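Local atomic coordinates of phosphoribosylaminoimidazole-succinocarboxamide synthase (Thermotoga maritima, PDB entry 1KUT), a protein that catalyses the ATP-dependent joining of L-aspartate to carboxyaminoimidazole ribonucleotide, forming SAICAR in de novo purine biosynthesis. Residues L18-T26 / V35-A44; L50-I59 / K150-R161. All blocks are in the same frame, centred on the assembly; numbering follows the deposited sequence.

Contact 1 of 2, residues L18-T26 / V35-A44; sequences LLEFKDDIT and VLTGKGSICA
Phe21 lays one face of its ring on the backbone of Ala44, whose CA stands 3.8 Å from the ring centroid and almost on the ring normal, a CH-pi contact in the first turns of helix 39-55. The motif is a strand packed against a helix: Phe21 is the last residue of strand 16-21 in the five-stranded antiparallel sheet, and its ring turns from the sheet onto the helix. With CG beside the backbone N and anti to the carbonyl carbon (chi1 -74°), the ring also brings CD2 to 3.8 Å from Cys43 CB. A flat aromatic suits this place because small Ala44 and Cys43 let it lie close to the helix backbone. Gly40 suits its own because the chain passes close by: Lys22 O is 3.0 Å from Gly40 CA, and a beta carbon would be likely to collide with Phe21 O and Lys22 O.

Farther out the chain leaves the strand, and Asp24 and Val35 make a single backbone bridge. Ile25 CD1 presses on the aliphatic part of Lys39, 3.5 Å from its CE, a snug approach for two carbons. The lysine runs past this methyl group, and its NZ gives a hydrogen bond to Asp24 O of 3.0 Å, nearly in line with the C=O bond; the charge itself is met by Asp190 in a salt bridge.

At the polar edge Asp23 faces the first turn of the helix, which begins after the N-cap residue Gly38. Its carboxylate is probably favoured by the positive end of the helix dipole, and Arg70 pairs with it in a salt bridge. Asp23 OD2 accepts from Gly40 N at 2.9 Å, on its anti side and 29° out of plane, and from a water that also bonds to Ser41 OG, 2.7 Å from each oxygen.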
loop_
_atom_site.group_PDB
_atom_site.type_symbol
_atom_site.label_atom_id
_atom_site.label_comp_id
_atom_site.label_asym_id
_atom_site.label_seq_id
_atom_site.Cartn_x
_atom_site.Cartn_y
_atom_site.Cartn_z
ATOM N N LEU B 18 23.428 -18.203 -13.930
ATOM C CA LEU B 18 23.943 -18.805 -12.707
ATOM C C LEU B 18 23.649 -17.847 -11.558
ATOM O O LEU B 18 23.765 -16.632 -11.699
ATOM C CB LEU B 18 25.458 -19.063 -12.805
ATOM C CG LEU B 18 25.969 -20.208 -13.687
ATOM C CD1 LEU B 18 27.487 -20.270 -13.578
ATOM C CD2 LEU B 18 25.353 -21.540 -13.252
ATOM N N LEU B 19 23.254 -18.402 -10.425
ATOM C CA LEU B 19 22.947 -17.589 -9.268
ATOM C C LEU B 19 23.807 -18.084 -8.114
ATOM O O LEU B 19 23.591 -19.184 -7.575
ATOM C CB LEU B 19 21.457 -17.711 -8.932
ATOM C CG LEU B 19 20.902 -16.924 -7.740
ATOM C CD1 LEU B 19 21.166 -15.436 -7.921
ATOM C CD2 LEU B 19 19.398 -17.187 -7.636
ATOM N N GLU B 20 24.801 -17.284 -7.754
ATOM C CA GLU B 20 25.687 -17.651 -6.663
ATOM C C GLU B 20 25.282 -16.977 -5.372
ATOM O O GLU B 20 25.147 -15.758 -5.308
ATOM C CB GLU B 20 27.125 -17.273 -6.977
ATOM C CG GLU B 20 28.061 -17.580 -5.836
ATOM C CD GLU B 20 29.482 -17.208 -6.153
ATOM O OE1 GLU B 20 30.350 -17.377 -5.266
ATOM O OE2 GLU B 20 29.731 -16.747 -7.293
ATOM N N PHE B 21 25.111 -17.777 -4.334
ATOM C CA PHE B 21 24.718 -17.231 -3.054
ATOM C C PHE B 21 25.939 -16.801 -2.258
ATOM O O PHE B 21 26.888 -17.560 -2.121
ATOM C CB PHE B 21 23.895 -18.270 -2.288
ATOM C CG PHE B 21 22.493 -18.451 -2.828
ATOM C CD1 PHE B 21 22.285 -18.822 -4.154
ATOM C CD2 PHE B 21 21.384 -18.233 -2.014
ATOM C CE1 PHE B 21 20.996 -18.972 -4.657
ATOM C CE2 PHE B 21 20.098 -18.382 -2.515
ATOM C CZ PHE B 21 19.904 -18.750 -3.835
ATOM N N LYS B 22 25.913 -15.568 -1.762
ATOM C CA LYS B 22 27.011 -15.035 -0.965
ATOM C C LYS B 22 26.785 -15.373 0.508
ATOM O O LYS B 22 25.756 -15.946 0.862
ATOM C CB LYS B 22 27.121 -13.518 -1.144
ATOM C CG LYS B 22 27.621 -13.089 -2.524
ATOM C CD LYS B 22 27.861 -11.580 -2.600
ATOM C CE LYS B 22 26.554 -10.795 -2.564
ATOM N NZ LYS B 22 26.784 -9.310 -2.658
ATOM N N ASP B 23 27.740 -15.012 1.362
ATOM C CA ASP B 23 27.639 -15.304 2.793
ATOM C C ASP B 23 27.265 -14.084 3.638
ATOM O O ASP B 23 27.269 -14.155 4.868
ATOM C CB ASP B 23 28.965 -15.875 3.295
ATOM C CG ASP B 23 29.381 -17.123 2.552
ATOM O OD1 ASP B 23 30.586 -17.439 2.551
ATOM O OD2 ASP B 23 28.508 -17.799 1.973
ATOM N N ASP B 24 26.937 -12.981 2.971
ATOM C CA ASP B 24 26.565 -11.724 3.630
ATOM C C ASP B 24 25.247 -11.776 4.416
ATOM O O ASP B 24 24.466 -12.723 4.294
ATOM C CB ASP B 24 26.455 -10.609 2.585
ATOM C CG ASP B 24 27.658 -10.550 1.657
ATOM O OD1 ASP B 24 27.603 -9.794 0.661
ATOM O OD2 ASP B 24 28.658 -11.257 1.919
ATOM N N ILE B 25 25.006 -10.736 5.216
ATOM C CA ILE B 25 23.778 -10.618 6.009
ATOM C C ILE B 25 23.289 -9.171 5.937
ATOM O O ILE B 25 24.038 -8.282 5.531
ATOM C CB ILE B 25 24.012 -10.960 7.493
ATOM C CG1 ILE B 25 24.684 -12.333 7.619
ATOM C CG2 ILE B 25 22.675 -10.937 8.246
ATOM C CD1 ILE B 25 23.842 -13.491 7.098
ATOM N N THR B 26 22.036 -8.939 6.328
ATOM C CA THR B 26 21.460 -7.592 6.316
ATOM C C THR B 26 20.690 -7.307 7.611
ATOM O O THR B 26 20.590 -8.232 8.449
ATOM C CB THR B 26 20.499 -7.400 5.123
ATOM O OG1 THR B 26 19.435 -8.356 5.207
ATOM C CG2 THR B 26 21.244 -7.579 3.803
ATOM N N VAL B 35 28.873 -11.100 7.758
ATOM C CA VAL B 35 29.137 -12.196 6.835
ATOM C C VAL B 35 29.475 -13.516 7.538
ATOM O O VAL B 35 30.628 -13.761 7.916
ATOM C CB VAL B 35 30.277 -11.801 5.853
ATOM C CG1 VAL B 35 31.420 -11.177 6.623
ATOM C CG2 VAL B 35 30.764 -13.017 5.069
ATOM N N LEU B 36 28.453 -14.353 7.720
ATOM C CA LEU B 36 28.617 -15.663 8.355
ATOM C C LEU B 36 29.195 -16.634 7.338
ATOM O O LEU B 36 28.804 -16.626 6.165
ATOM C CB LEU B 36 27.274 -16.212 8.849
ATOM C CG LEU B 36 26.550 -15.513 10.005
ATOM C CD1 LEU B 36 25.121 -16.042 10.080
ATOM C CD2 LEU B 36 27.287 -15.740 11.334
ATOM N N THR B 37 30.110 -17.482 7.800
ATOM C CA THR B 37 30.769 -18.465 6.946
ATOM C C THR B 37 29.889 -19.645 6.528
ATOM O O THR B 37 29.260 -20.292 7.367
ATOM C CB THR B 37 32.033 -19.026 7.643
ATOM O OG1 THR B 37 32.584 -20.093 6.860
ATOM C CG2 THR B 37 31.690 -19.546 9.038
ATOM N N GLY B 38 29.858 -19.917 5.223
ATOM C CA GLY B 38 29.085 -21.034 4.700
ATOM C C GLY B 38 27.581 -20.846 4.660
ATOM O O GLY B 38 26.840 -21.784 4.398
ATOM N N LYS B 39 27.131 -19.627 4.913
ATOM C CA LYS B 39 25.712 -19.310 4.906
ATOM C C LYS B 39 25.117 -19.318 3.469
ATOM O O LYS B 39 23.941 -19.648 3.271
ATOM C CB LYS B 39 25.531 -17.957 5.604
ATOM C CG LYS B 39 24.130 -17.382 5.622
ATOM C CD LYS B 39 23.933 -16.448 4.457
ATOM C CE LYS B 39 22.670 -15.639 4.614
ATOM N NZ LYS B 39 22.490 -14.758 3.435
ATOM N N GLY B 40 25.939 -18.984 2.472
ATOM C CA GLY B 40 25.473 -18.973 1.094
ATOM C C GLY B 40 25.141 -20.368 0.593
ATOM O O GLY B 40 24.150 -20.571 -0.111
ATOM N N SER B 41 25.973 -21.338 0.963
ATOM C CA SER B 41 25.787 -22.733 0.568
ATOM C C SER B 41 24.508 -23.283 1.180
ATOM O O SER B 41 23.780 -24.059 0.560
ATOM C CB SER B 41 26.978 -23.554 1.052
ATOM O OG SER B 41 28.187 -22.844 0.798
ATOM N N ILE B 42 24.248 -22.866 2.413
ATOM C CA ILE B 42 23.073 -23.289 3.154
ATOM C C ILE B 42 21.805 -22.800 2.459
ATOM O O ILE B 42 20.889 -23.576 2.214
ATOM C CB ILE B 42 23.139 -22.743 4.617
ATOM C CG1 ILE B 42 24.002 -23.684 5.466
ATOM C CG2 ILE B 42 21.747 -22.571 5.199
ATOM C CD1 ILE B 42 24.185 -23.244 6.903
ATOM N N CYS B 43 21.771 -21.515 2.127
ATOM C CA CYS B 43 20.601 -20.934 1.479
ATOM C C CYS B 43 20.403 -21.467 0.056
ATOM O O CYS B 43 19.277 -21.733 -0.363
ATOM C CB CYS B 43 20.710 -19.402 1.490
ATOM S SG CYS B 43 20.461 -18.659 3.165
ATOM N N ALA B 44 21.496 -21.642 -0.677
ATOM C CA ALA B 44 21.413 -22.156 -2.033
ATOM C C ALA B 44 20.731 -23.512 -1.999
ATOM O O ALA B 44 19.785 -23.760 -2.746
ATOM C CB ALA B 44 22.817 -22.283 -2.650
HETATM O O HOH W 1 28.963 -20.368 1.486
#

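Contact 2 of 2, residues L50-I59 / K150-R161; sequences LMKYLSEKGI and KITLALKEFFER
Tyr53 and Phe158 form an edge-to-face pair, the edge of Phe158 directed at the face of Tyr53 with centroids 4.6 Å apart and planes at 54°. Phe158 CD1 sits over the centre of the tyrosine ring, while on the opposite face Lys57 of the same segment lays its CD toward the rim. At the ring's edge, in its plane, is Ala154 O. Tyr53 swings its CG anti to the backbone N (chi1 167°), which sends the ring alongside Phe158, the two side chains running antiparallel, and its hydroxyl to the backbone of Ala154.

The phenol of Tyr53 donates to Ala154 O over 3.2 Å, and that carbonyl also holds the helical bond from Phe158 N; the two donors come from opposite faces of its plane. The small side chain of Ala154 suits a place where the tyrosine must come close to the helix backbone. A leucine in place of Tyr53 would probably cost Ala154 O its second donor and leave the edge of Phe158 without an aromatic face to meet.

Deeper in, branched aliphatics interlock. Leu50 CD1 touches Phe158 CE2 at 3.6 Å, and Leu54 splits its methyls, CD1 against Leu155 CD2 at 3.6 Å and CD2 against Ile151 CG2 at 3.7 Å. Beyond the helix end, Gly58 provides the positive phi of a Schellman motif, after which Ile59 CG2 reaches Ile151 CG1 at 3.6 Å. Leu155 and Ile151 continue onto Tyr171 of strand 164-175, and Phe158 onto helix 214-229. This is helix-on-helix packing: the axes of 50-55 and 150-160 approach to 10.7 Å and cross at 115°, the end of helix 39-55 lying across the C-terminal part of helix 138-160.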
loop_
_atom_site.group_PDB
_atom_site.type_symbol
_atom_site.label_atom_id
_atom_site.label_comp_id
_atom_site.label_asym_id
_atom_site.label_seq_id
_atom_site.Cartn_x
_atom_site.Cartn_y
_atom_site.Cartn_z
ATOM N N LEU B 50 13.382 -26.626 -1.639
ATOM C CA LEU B 50 12.043 -26.062 -1.653
ATOM C C LEU B 50 11.489 -25.869 -3.087
ATOM O O LEU B 50 10.388 -26.324 -3.392
ATOM C CB LEU B 50 12.040 -24.739 -0.879
ATOM C CG LEU B 50 11.780 -24.741 0.642
ATOM C CD1 LEU B 50 11.765 -26.158 1.219
ATOM C CD2 LEU B 50 12.812 -23.859 1.338
HETATM N N MSE B 51 12.250 -25.224 -3.968
HETATM C CA MSE B 51 11.791 -24.976 -5.346
HETATM C C MSE B 51 11.560 -26.231 -6.177
HETATM O O MSE B 51 10.699 -26.249 -7.066
HETATM C CB MSE B 51 12.776 -24.074 -6.081
HETATM C CG MSE B 51 12.853 -22.686 -5.512
HETATM SE SE MSE B 51 13.592 -21.507 -6.842
HETATM C CE MSE B 51 15.364 -22.198 -6.984
ATOM N N LYS B 52 12.343 -27.271 -5.896
ATOM C CA LYS B 52 12.201 -28.556 -6.578
ATOM C C LYS B 52 10.829 -29.117 -6.176
ATOM O O LYS B 52 10.042 -29.561 -7.015
ATOM C CB LYS B 52 13.316 -29.505 -6.124
ATOM C CG LYS B 52 13.345 -30.848 -6.839
ATOM C CD LYS B 52 13.687 -30.677 -8.318
ATOM C CE LYS B 52 13.754 -32.024 -9.034
ATOM N NZ LYS B 52 13.751 -31.853 -10.522
ATOM N N TYR B 53 10.546 -29.071 -4.879
ATOM C CA TYR B 53 9.273 -29.539 -4.331
ATOM C C TYR B 53 8.096 -28.825 -4.995
ATOM O O TYR B 53 7.083 -29.437 -5.318
ATOM C CB TYR B 53 9.254 -29.262 -2.827
ATOM C CG TYR B 53 7.910 -29.402 -2.154
ATOM C CD1 TYR B 53 7.359 -30.660 -1.891
ATOM C CD2 TYR B 53 7.210 -28.271 -1.734
ATOM C CE1 TYR B 53 6.136 -30.787 -1.212
ATOM C CE2 TYR B 53 6.000 -28.379 -1.067
ATOM C CZ TYR B 53 5.464 -29.640 -0.804
ATOM O OH TYR B 53 4.261 -29.733 -0.128
ATOM N N LEU B 54 8.241 -27.517 -5.159
ATOM C CA LEU B 54 7.237 -26.660 -5.770
ATOM C C LEU B 54 7.036 -26.965 -7.262
ATOM O O LEU B 54 5.898 -27.087 -7.736
ATOM C CB LEU B 54 7.669 -25.199 -5.610
ATOM C CG LEU B 54 7.136 -24.316 -4.468
ATOM C CD1 LEU B 54 6.852 -25.139 -3.236
ATOM C CD2 LEU B 54 8.155 -23.204 -4.188
ATOM N N SER B 55 8.148 -27.080 -7.990
ATOM C CA SER B 55 8.123 -27.348 -9.427
ATOM C C SER B 55 7.521 -28.702 -9.799
ATOM O O SER B 55 6.797 -28.812 -10.789
ATOM C CB SER B 55 9.535 -27.252 -10.010
ATOM O OG SER B 55 10.066 -25.950 -9.834
ATOM N N GLU B 56 7.823 -29.748 -9.038
ATOM C CA GLU B 56 7.223 -31.022 -9.389
ATOM C C GLU B 56 5.728 -30.952 -9.141
ATOM O O GLU B 56 4.996 -31.867 -9.480
ATOM C CB GLU B 56 7.862 -32.188 -8.623
ATOM C CG GLU B 56 8.452 -31.851 -7.286
ATOM C CD GLU B 56 9.152 -33.048 -6.653
ATOM O OE1 GLU B 56 10.027 -33.655 -7.322
ATOM O OE2 GLU B 56 8.828 -33.380 -5.488
ATOM N N LYS B 57 5.269 -29.840 -8.574
ATOM C CA LYS B 57 3.840 -29.671 -8.325
ATOM C C LYS B 57 3.181 -28.840 -9.423
ATOM O O LYS B 57 1.965 -28.679 -9.431
ATOM C CB LYS B 57 3.605 -29.014 -6.966
ATOM C CG LYS B 57 4.183 -29.816 -5.798
ATOM C CD LYS B 57 3.977 -29.107 -4.469
ATOM C CE LYS B 57 2.522 -29.162 -4.056
ATOM N NZ LYS B 57 2.095 -30.568 -3.785
ATOM N N GLY B 58 3.983 -28.316 -10.350
ATOM C CA GLY B 58 3.426 -27.527 -11.444
ATOM C C GLY B 58 3.762 -26.052 -11.371
ATOM O O GLY B 58 3.748 -25.328 -12.370
ATOM N N ILE B 59 4.054 -25.601 -10.162
ATOM C CA ILE B 59 4.402 -24.218 -9.938
ATOM C C ILE B 59 5.682 -23.967 -10.712
ATOM O O ILE B 59 6.646 -24.730 -10.601
ATOM C CB ILE B 59 4.589 -23.988 -8.428
ATOM C CG1 ILE B 59 3.223 -24.136 -7.749
ATOM C CG2 ILE B 59 5.244 -22.631 -8.168
ATOM C CD1 ILE B 59 3.250 -24.255 -6.236
ATOM N N LYS B 150 -0.688 -19.826 -3.600
ATOM C CA LYS B 150 -0.539 -21.246 -3.912
ATOM C C LYS B 150 0.764 -21.764 -3.290
ATOM O O LYS B 150 0.770 -22.721 -2.515
ATOM C CB LYS B 150 -0.477 -21.439 -5.426
ATOM C CG LYS B 150 -0.288 -22.885 -5.871
ATOM C CD LYS B 150 -1.599 -23.501 -6.312
ATOM C CE LYS B 150 -2.205 -22.653 -7.412
ATOM N NZ LYS B 150 -1.146 -22.338 -8.419
ATOM N N ILE B 151 1.864 -21.117 -3.648
ATOM C CA ILE B 151 3.180 -21.489 -3.150
ATOM C C ILE B 151 3.223 -21.444 -1.631
ATOM O O ILE B 151 3.745 -22.345 -0.987
ATOM C CB ILE B 151 4.260 -20.529 -3.694
ATOM C CG1 ILE B 151 4.416 -20.713 -5.199
ATOM C CG2 ILE B 151 5.594 -20.778 -3.002
ATOM C CD1 ILE B 151 5.288 -19.643 -5.840
ATOM N N THR B 152 2.668 -20.383 -1.067
ATOM C CA THR B 152 2.654 -20.196 0.374
ATOM C C THR B 152 1.953 -21.337 1.077
ATOM O O THR B 152 2.452 -21.847 2.080
ATOM C CB THR B 152 1.983 -18.866 0.731
ATOM O OG1 THR B 152 2.684 -17.811 0.071
ATOM C CG2 THR B 152 2.012 -18.624 2.226
ATOM N N LEU B 153 0.799 -21.744 0.561
ATOM C CA LEU B 153 0.077 -22.857 1.159
ATOM C C LEU B 153 0.842 -24.182 0.954
ATOM O O LEU B 153 0.961 -24.992 1.874
ATOM C CB LEU B 153 -1.340 -22.938 0.567
ATOM C CG LEU B 153 -2.456 -22.198 1.331
ATOM C CD1 LEU B 153 -1.878 -21.206 2.366
ATOM C CD2 LEU B 153 -3.351 -21.480 0.324
ATOM N N ALA B 154 1.368 -24.394 -0.245
ATOM C CA ALA B 154 2.133 -25.611 -0.521
ATOM C C ALA B 154 3.309 -25.716 0.440
ATOM O O ALA B 154 3.604 -26.800 0.948
ATOM C CB ALA B 154 2.644 -25.595 -1.943
ATOM N N LEU B 155 3.979 -24.588 0.687
ATOM C CA LEU B 155 5.133 -24.554 1.587
ATOM C C LEU B 155 4.695 -24.713 3.030
ATOM O O LEU B 155 5.396 -25.316 3.850
ATOM C CB LEU B 155 5.911 -23.242 1.429
ATOM C CG LEU B 155 6.778 -23.104 0.188
ATOM C CD1 LEU B 155 7.530 -21.779 0.222
ATOM C CD2 LEU B 155 7.758 -24.273 0.148
ATOM N N LYS B 156 3.535 -24.154 3.341
ATOM C CA LYS B 156 2.990 -24.254 4.684
ATOM C C LYS B 156 2.739 -25.723 5.047
ATOM O O LYS B 156 3.015 -26.157 6.165
ATOM C CB LYS B 156 1.680 -23.470 4.766
ATOM C CG LYS B 156 0.817 -23.847 5.967
ATOM C CD LYS B 156 -0.582 -23.260 5.877
ATOM C CE LYS B 156 -1.457 -23.833 6.978
ATOM N NZ LYS B 156 -1.442 -25.329 6.895
ATOM N N GLU B 157 2.209 -26.484 4.098
ATOM C CA GLU B 157 1.915 -27.900 4.330
ATOM C C GLU B 157 3.208 -28.701 4.418
ATOM O O GLU B 157 3.282 -29.741 5.088
ATOM C CB GLU B 157 1.030 -28.431 3.200
ATOM C CG GLU B 157 -0.237 -27.616 3.038
ATOM C CD GLU B 157 -0.872 -27.773 1.666
ATOM O OE1 GLU B 157 -0.132 -27.674 0.657
ATOM O OE2 GLU B 157 -2.106 -27.981 1.593
ATOM N N PHE B 158 4.224 -28.196 3.737
ATOM C CA PHE B 158 5.537 -28.812 3.720
ATOM C C PHE B 158 6.157 -28.812 5.120
ATOM O O PHE B 158 6.460 -29.874 5.672
ATOM C CB PHE B 158 6.445 -28.039 2.768
ATOM C CG PHE B 158 7.795 -28.646 2.609
ATOM C CD1 PHE B 158 7.978 -29.751 1.785
ATOM C CD2 PHE B 158 8.885 -28.133 3.303
ATOM C CE1 PHE B 158 9.234 -30.340 1.651
ATOM C CE2 PHE B 158 10.143 -28.711 3.183
ATOM C CZ PHE B 158 10.321 -29.817 2.354
ATOM N N PHE B 159 6.342 -27.620 5.687
ATOM C CA PHE B 159 6.938 -27.472 7.018
ATOM C C PHE B 159 6.044 -28.036 8.104
ATOM O O PHE B 159 6.497 -28.346 9.210
ATOM C CB PHE B 159 7.209 -25.999 7.317
ATOM C CG PHE B 159 8.221 -25.385 6.413
ATOM C CD1 PHE B 159 9.538 -25.833 6.424
ATOM C CD2 PHE B 159 7.856 -24.377 5.523
ATOM C CE1 PHE B 159 10.486 -25.285 5.556
ATOM C CE2 PHE B 159 8.794 -23.823 4.652
ATOM C CZ PHE B 159 10.112 -24.278 4.669
ATOM N N GLU B 160 4.765 -28.150 7.776
ATOM C CA GLU B 160 3.757 -28.671 8.680
ATOM C C GLU B 160 4.146 -30.091 9.107
ATOM O O GLU B 160 4.008 -30.470 10.273
ATOM C CB GLU B 160 2.417 -28.670 7.944
ATOM C CG GLU B 160 1.194 -28.864 8.808
ATOM C CD GLU B 160 -0.098 -28.611 8.042
ATOM O OE1 GLU B 160 -0.391 -29.375 7.087
ATOM O OE2 GLU B 160 -0.812 -27.639 8.399
ATOM N N ARG B 161 4.654 -30.870 8.157
ATOM C CA ARG B 161 5.056 -32.239 8.445
ATOM C C ARG B 161 6.069 -32.297 9.586
ATOM O O ARG B 161 6.195 -33.324 10.253
ATOM C CB ARG B 161 5.684 -32.888 7.218
ATOM C CG ARG B 161 4.798 -33.014 6.005
ATOM C CD ARG B 161 5.595 -33.730 4.924
ATOM N NE ARG B 161 5.060 -33.543 3.582
ATOM C CZ ARG B 161 5.717 -33.882 2.475
ATOM N NH1 ARG B 161 6.927 -34.426 2.569
ATOM N NH2 ARG B 161 5.175 -33.669 1.280
#

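Both contacts use helix 39-55, contact 1 at its start and contact 2 at its end, with centres 22 Å apart and nearest atoms about 6 Å apart, so they do not touch. They follow in series along the chain. Contact 1 is local, joining the helix to strand 16-21 of the five-stranded antiparallel sheet, whereas contact 2 brings in helix 138-160 from about 90 residues later, a helix that packs on strand 164-175 of the second sheet. The single helix therefore spans the two sheet regions of the enzyme. Helix 214-229 borders both contacts, meeting Ile42 and Cys43 near the first and Leu50, Phe158 and Phe159 at the second.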